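PDB 2I2X: methanol--corrinoid protein co-methyltransferase from Methanosarcina barkeri, which transfers the methyl group of methanol to the cob(I)amide carried by its partner corrinoid protein MtaC, an early step of methanogenesis from methanol. Local coordinates for residues 76-81 with 332-337. Numbering follows the deposited sequence.
Sequences VGFPAI and TLAYDC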
loop_
_atom_site.group_PDB
_atom_site.type_symbol
_atom_site.label_atom_id
_atom_site.label_comp_id
_atom_site.label_asym_id
_atom_site.label_seq_id
_atom_site.Cartn_x
_atom_site.Cartn_y
_atom_site.Cartn_z
ATOM N N VAL A 76 -15.777 5.541 4.819
ATOM C CA VAL A 76 -15.362 4.625 5.877
ATOM C C VAL A 76 -15.626 5.245 7.256
ATOM O O VAL A 76 -15.395 4.619 8.300
ATOM C CB VAL A 76 -13.895 4.119 5.672
ATOM C CG1 VAL A 76 -13.515 3.066 6.726
ATOM C CG2 VAL A 76 -13.721 3.560 4.280
ATOM N N GLY A 77 -16.151 6.465 7.249
ATOM C CA GLY A 77 -16.564 7.123 8.489
ATOM C C GLY A 77 -15.469 7.884 9.222
ATOM O O GLY A 77 -15.617 8.218 10.392
ATOM N N PHE A 78 -14.370 8.168 8.548
ATOM C CA PHE A 78 -13.255 8.857 9.226
ATOM C C PHE A 78 -13.579 10.328 9.464
ATOM O O PHE A 78 -14.082 10.996 8.560
ATOM C CB PHE A 78 -11.949 8.654 8.455
ATOM C CG PHE A 78 -11.511 7.210 8.404
ATOM C CD1 PHE A 78 -11.392 6.464 9.586
ATOM C CD2 PHE A 78 -11.244 6.576 7.175
ATOM C CE1 PHE A 78 -10.984 5.150 9.553
ATOM C CE2 PHE A 78 -10.825 5.252 7.134
ATOM C CZ PHE A 78 -10.688 4.543 8.324
ATOM N N PRO A 79 -13.341 10.828 10.682
ATOM C CA PRO A 79 -13.758 12.198 11.027
ATOM C C PRO A 79 -12.809 13.338 10.589
ATOM O O PRO A 79 -13.209 14.503 10.656
ATOM C CB PRO A 79 -13.815 12.156 12.573
ATOM C CG PRO A 79 -12.659 11.299 12.924
ATOM C CD PRO A 79 -12.697 10.174 11.838
ATOM N N ALA A 80 -11.580 13.017 10.185
ATOM C CA ALA A 80 -10.578 14.062 9.855
ATOM C C ALA A 80 -9.476 13.603 8.899
ATOM O O ALA A 80 -9.135 12.418 8.810
ATOM C CB ALA A 80 -9.958 14.649 11.126
ATOM N N ILE A 81 -8.920 14.548 8.164
ATOM C CA ILE A 81 -7.879 14.190 7.245
ATOM C C ILE A 81 -7.095 15.422 6.799
ATOM O O ILE A 81 -7.681 16.491 6.627
ATOM C CB ILE A 81 -8.476 13.392 6.052
ATOM C CG1 ILE A 81 -7.385 12.584 5.317
ATOM C CG2 ILE A 81 -9.365 14.240 5.183
ATOM C CD1 ILE A 81 -6.816 13.286 4.217
ATOM N N THR A 332 -5.576 3.012 5.527
ATOM C CA THR A 332 -4.649 2.477 6.533
ATOM C C THR A 332 -4.207 3.574 7.550
ATOM O O THR A 332 -4.257 3.372 8.775
ATOM C CB THR A 332 -3.435 1.807 5.854
ATOM O OG1 THR A 332 -3.871 0.966 4.766
ATOM C CG2 THR A 332 -2.681 0.984 6.823
ATOM N N LEU A 333 -3.806 4.743 7.052
ATOM C CA LEU A 333 -3.436 5.830 7.939
ATOM C C LEU A 333 -4.574 6.174 8.881
ATOM O O LEU A 333 -4.389 6.247 10.108
ATOM C CB LEU A 333 -3.045 7.102 7.155
ATOM C CG LEU A 333 -1.817 7.039 6.260
ATOM C CD1 LEU A 333 -1.794 8.190 5.367
ATOM C CD2 LEU A 333 -0.507 6.928 7.066
ATOM N N ALA A 334 -5.763 6.364 8.321
ATOM C CA ALA A 334 -6.890 6.766 9.151
ATOM C C ALA A 334 -7.229 5.704 10.200
ATOM O O ALA A 334 -7.649 6.030 11.315
ATOM C CB ALA A 334 -8.097 7.093 8.307
ATOM N N TYR A 335 -7.036 4.440 9.853
ATOM C CA TYR A 335 -7.303 3.397 10.816
ATOM C C TYR A 335 -6.232 3.388 11.910
ATOM O O TYR A 335 -6.539 3.186 13.083
ATOM C CB TYR A 335 -7.392 2.041 10.107
ATOM C CG TYR A 335 -8.789 1.601 9.709
ATOM C CD1 TYR A 335 -9.807 1.478 10.665
ATOM C CD2 TYR A 335 -9.085 1.269 8.390
ATOM C CE1 TYR A 335 -11.082 1.055 10.322
ATOM C CE2 TYR A 335 -10.365 0.848 8.033
ATOM C CZ TYR A 335 -11.368 0.750 9.001
ATOM O OH TYR A 335 -12.639 0.286 8.653
ATOM N N ASP A 336 -4.966 3.605 11.526
ATOM C CA ASP A 336 -3.875 3.717 12.503
ATOM C C ASP A 336 -4.239 4.833 13.460
ATOM O O ASP A 336 -4.058 4.691 14.662
ATOM C CB ASP A 336 -2.519 4.026 11.843
ATOM C CG ASP A 336 -1.946 2.848 11.089
ATOM O OD1 ASP A 336 -2.289 1.706 11.423
ATOM O OD2 ASP A 336 -1.165 3.057 10.136
ATOM N N CYS A 337 -4.767 5.936 12.927
ATOM C CA CYS A 337 -5.189 7.027 13.786
ATOM C C CYS A 337 -6.350 6.614 14.677
ATOM O O CYS A 337 -6.375 6.976 15.857
ATOM C CB CYS A 337 -5.495 8.308 12.999
ATOM S SG CYS A 337 -3.978 9.147 12.273
#
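Tyr335 OH, hydrogen-bonded to the carbonyl O of Asp297 of the second subunit, also meets Val76: Val76 CG1 lies 3.5 Å from Tyr335 OH. Val76 brings this methyl up by setting CG1 anti to its backbone N (chi1 -175°). Phe78 drives its ring edge into the face of the tyrosine in a T-shaped stack, the planes standing at 89° and the centroids of the Phe78 and Tyr335 rings 4.9 Å apart. Phe78 CZ sits 3.5 Å above the Tyr335 ring plane, over the centre of that ring. The flat side of Phe78 is used separately. Ala334 CB lies 3.2 Å from the centroid of the Phe78 ring, 7° off the ring normal, so the methyl sits over the middle of the face, a CH-pi contact. Met73 of helix 55-76 touches both Phe78 and Ala334. Replacing Tyr335 by an alanine would probably leave the Phe78 edge without its aromatic face and the Asp297 carbonyl of the neighbouring subunit without its hydroxyl partner. The contact joins the turn between helix 55-76 and strand 80-86 of the TIM barrel to helix 325-345. Its chemistry is apolar and aromatic between the segments, while the phenol's polar end serves the interface between the two MtaB subunits.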